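Local coordinates for photosystem II assembly protein Ycf48 (Thermosynechococcus elongatus, PDB 5OJ5), which probably assists early assembly of photosystem II and replacement of photodamaged D1, and binds the C-terminal extension of the D1 precursor, at residues 241-247 with 267-273. Residues are numbered along the deposited sequence; the frame is centred on the assembly and turned at random. Where two conformers were deposited one is given.
Sequences IVNGGKI and RNSVGFL
K246 bends at chi2 (-71°) and again at chi4 (-98°), and this brings NZ back over its own turn to meet N268. N268 sets CG beside its backbone N and anti to the carbonyl carbon (chi1 -57°), and a twisted amide then puts OD1 at the lysine. NZ donates to N268 OD1 at 2.9 Å, arriving from above the carbonyl plane. The same NZ donates to G244 O at 3.0 Å, tilted somewhat from the plane of that carbonyl. One ammonium thus ties the 243-245 turn to the 267-273 loop, and R225 gives N268 OD1 a second, weak hydrogen bond. Backbone packs closely beside it: G244 O takes a CA-H...O contact from N268 CA at 3.2 Å.

Further along, the edge of the F272 ring abuts G245, with CE1 3.3 Å from G245 O. I241 crosses F272 at about a right angle, CG2 lying 3.9 Å from F272 CB. Two waters fill in the polar links. One accepts from G245 N and F272 N and donates to V242 O. The other bridges G245 O and R267 O.

The contact joins two neighbouring blades of the seven-bladed propeller. The tight turn between antiparallel strands 238-242 and 246-251 meets the loop leading into strand 272-277, the first strand of the next sheet. I241 and F272 both pack on L285 of strand 283-287. The L273 side chain touches H228, and L273 O accepts from N229 ND2, both of strand 227-232.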
# COMPACT_ATOMS: atom_id res chain seq x y z
N ILE A 241 -2.23 -6.32 11.71
CA ILE A 241 -3.20 -7.35 11.33
C ILE A 241 -2.50 -8.69 11.51
O ILE A 241 -1.40 -8.88 10.99
CB ILE A 241 -3.65 -7.20 9.87
CG1 ILE A 241 -4.43 -5.90 9.69
CG2 ILE A 241 -4.47 -8.43 9.46
CD1 ILE A 241 -4.67 -5.54 8.22
N VAL A 242 -3.14 -9.61 12.24
CA VAL A 242 -2.60 -10.94 12.45
C VAL A 242 -3.56 -11.97 11.86
O VAL A 242 -4.73 -11.69 11.58
CB VAL A 242 -2.29 -11.26 13.93
CG1 VAL A 242 -1.36 -10.20 14.52
CG2 VAL A 242 -3.56 -11.40 14.70
N ASN A 243 -3.04 -13.19 11.71
CA ASN A 243 -3.79 -14.30 11.15
C ASN A 243 -5.14 -14.45 11.83
O ASN A 243 -5.28 -14.24 13.04
CB ASN A 243 -3.02 -15.62 11.28
CG ASN A 243 -3.63 -16.73 10.43
OD1 ASN A 243 -3.69 -16.61 9.22
ND2 ASN A 243 -4.09 -17.80 11.07
N GLY A 244 -6.14 -14.80 11.04
CA GLY A 244 -7.41 -15.17 11.60
C GLY A 244 -8.29 -14.01 11.94
O GLY A 244 -9.17 -14.14 12.79
N GLY A 245 -8.06 -12.86 11.32
CA GLY A 245 -9.00 -11.76 11.40
C GLY A 245 -8.89 -10.95 12.66
O GLY A 245 -9.90 -10.45 13.16
N LYS A 246 -7.68 -10.76 13.19
CA LYS A 246 -7.52 -9.98 14.40
C LYS A 246 -6.59 -8.80 14.15
O LYS A 246 -5.73 -8.84 13.28
CB LYS A 246 -6.99 -10.86 15.54
CG LYS A 246 -7.72 -12.17 15.74
CD LYS A 246 -9.08 -11.98 16.32
CE LYS A 246 -9.81 -13.31 16.47
NZ LYS A 246 -10.73 -13.48 15.30
N ILE A 247 -6.76 -7.75 14.95
CA ILE A 247 -5.95 -6.54 14.85
C ILE A 247 -5.55 -6.05 16.23
O ILE A 247 -6.18 -6.40 17.23
CB ILE A 247 -6.61 -5.40 14.04
CG1 ILE A 247 -7.73 -4.75 14.85
CG2 ILE A 247 -7.07 -5.88 12.70
CD1 ILE A 247 -8.39 -3.56 14.15
N ARG A 267 -14.98 -13.12 14.56
CA ARG A 267 -14.78 -14.48 14.07
C ARG A 267 -13.38 -14.58 13.47
O ARG A 267 -12.72 -13.57 13.24
CB ARG A 267 -15.86 -14.92 13.08
CG ARG A 267 -15.88 -14.17 11.75
CD ARG A 267 -17.29 -14.14 11.17
NE ARG A 267 -17.38 -13.35 9.95
CZ ARG A 267 -17.54 -13.86 8.73
NH1 ARG A 267 -17.61 -13.06 7.67
NH2 ARG A 267 -17.63 -15.17 8.56
N ASN A 268 -12.96 -15.82 13.23
CA ASN A 268 -11.62 -16.13 12.74
C ASN A 268 -11.58 -16.49 11.27
O ASN A 268 -10.49 -16.66 10.72
CB ASN A 268 -11.03 -17.31 13.53
CG ASN A 268 -11.00 -17.06 15.03
OD1 ASN A 268 -10.18 -16.28 15.52
ND2 ASN A 268 -11.88 -17.74 15.76
N SER A 269 -12.74 -16.62 10.62
CA SER A 269 -12.78 -17.18 9.27
C SER A 269 -12.31 -16.21 8.21
O SER A 269 -11.88 -16.65 7.13
CB SER A 269 -14.18 -17.69 8.94
OG SER A 269 -15.18 -16.83 9.50
N VAL A 270 -12.38 -14.90 8.46
CA VAL A 270 -12.11 -13.91 7.42
C VAL A 270 -10.83 -13.17 7.77
O VAL A 270 -10.72 -12.54 8.82
CB VAL A 270 -13.30 -12.97 7.19
CG1 VAL A 270 -13.53 -12.21 8.38
CG2 VAL A 270 -12.98 -12.00 6.06
N GLY A 271 -9.90 -13.20 6.87
CA GLY A 271 -8.65 -12.53 7.07
C GLY A 271 -8.72 -11.11 6.56
O GLY A 271 -9.40 -10.78 5.58
N PHE A 272 -7.96 -10.26 7.22
CA PHE A 272 -7.83 -8.89 6.77
C PHE A 272 -6.50 -8.70 6.06
O PHE A 272 -5.52 -9.39 6.33
CB PHE A 272 -7.97 -7.88 7.92
CG PHE A 272 -9.30 -7.99 8.57
CD1 PHE A 272 -9.44 -8.46 9.89
CD2 PHE A 272 -10.44 -7.70 7.85
CE1 PHE A 272 -10.70 -8.58 10.50
CE2 PHE A 272 -11.72 -7.82 8.45
CZ PHE A 272 -11.83 -8.27 9.76
N LEU A 273 -6.46 -7.69 5.18
CA LEU A 273 -5.33 -7.46 4.30
C LEU A 273 -4.73 -6.09 4.48
O LEU A 273 -3.53 -5.95 4.33
CB LEU A 273 -5.77 -7.69 2.86
CG LEU A 273 -6.22 -9.13 2.57
CD1 LEU A 273 -6.99 -9.25 1.28
CD2 LEU A 273 -5.02 -10.05 2.60
O HOH W 1 -6.31 -11.65 9.25
O HOH W 2 -12.58 -10.48 13.08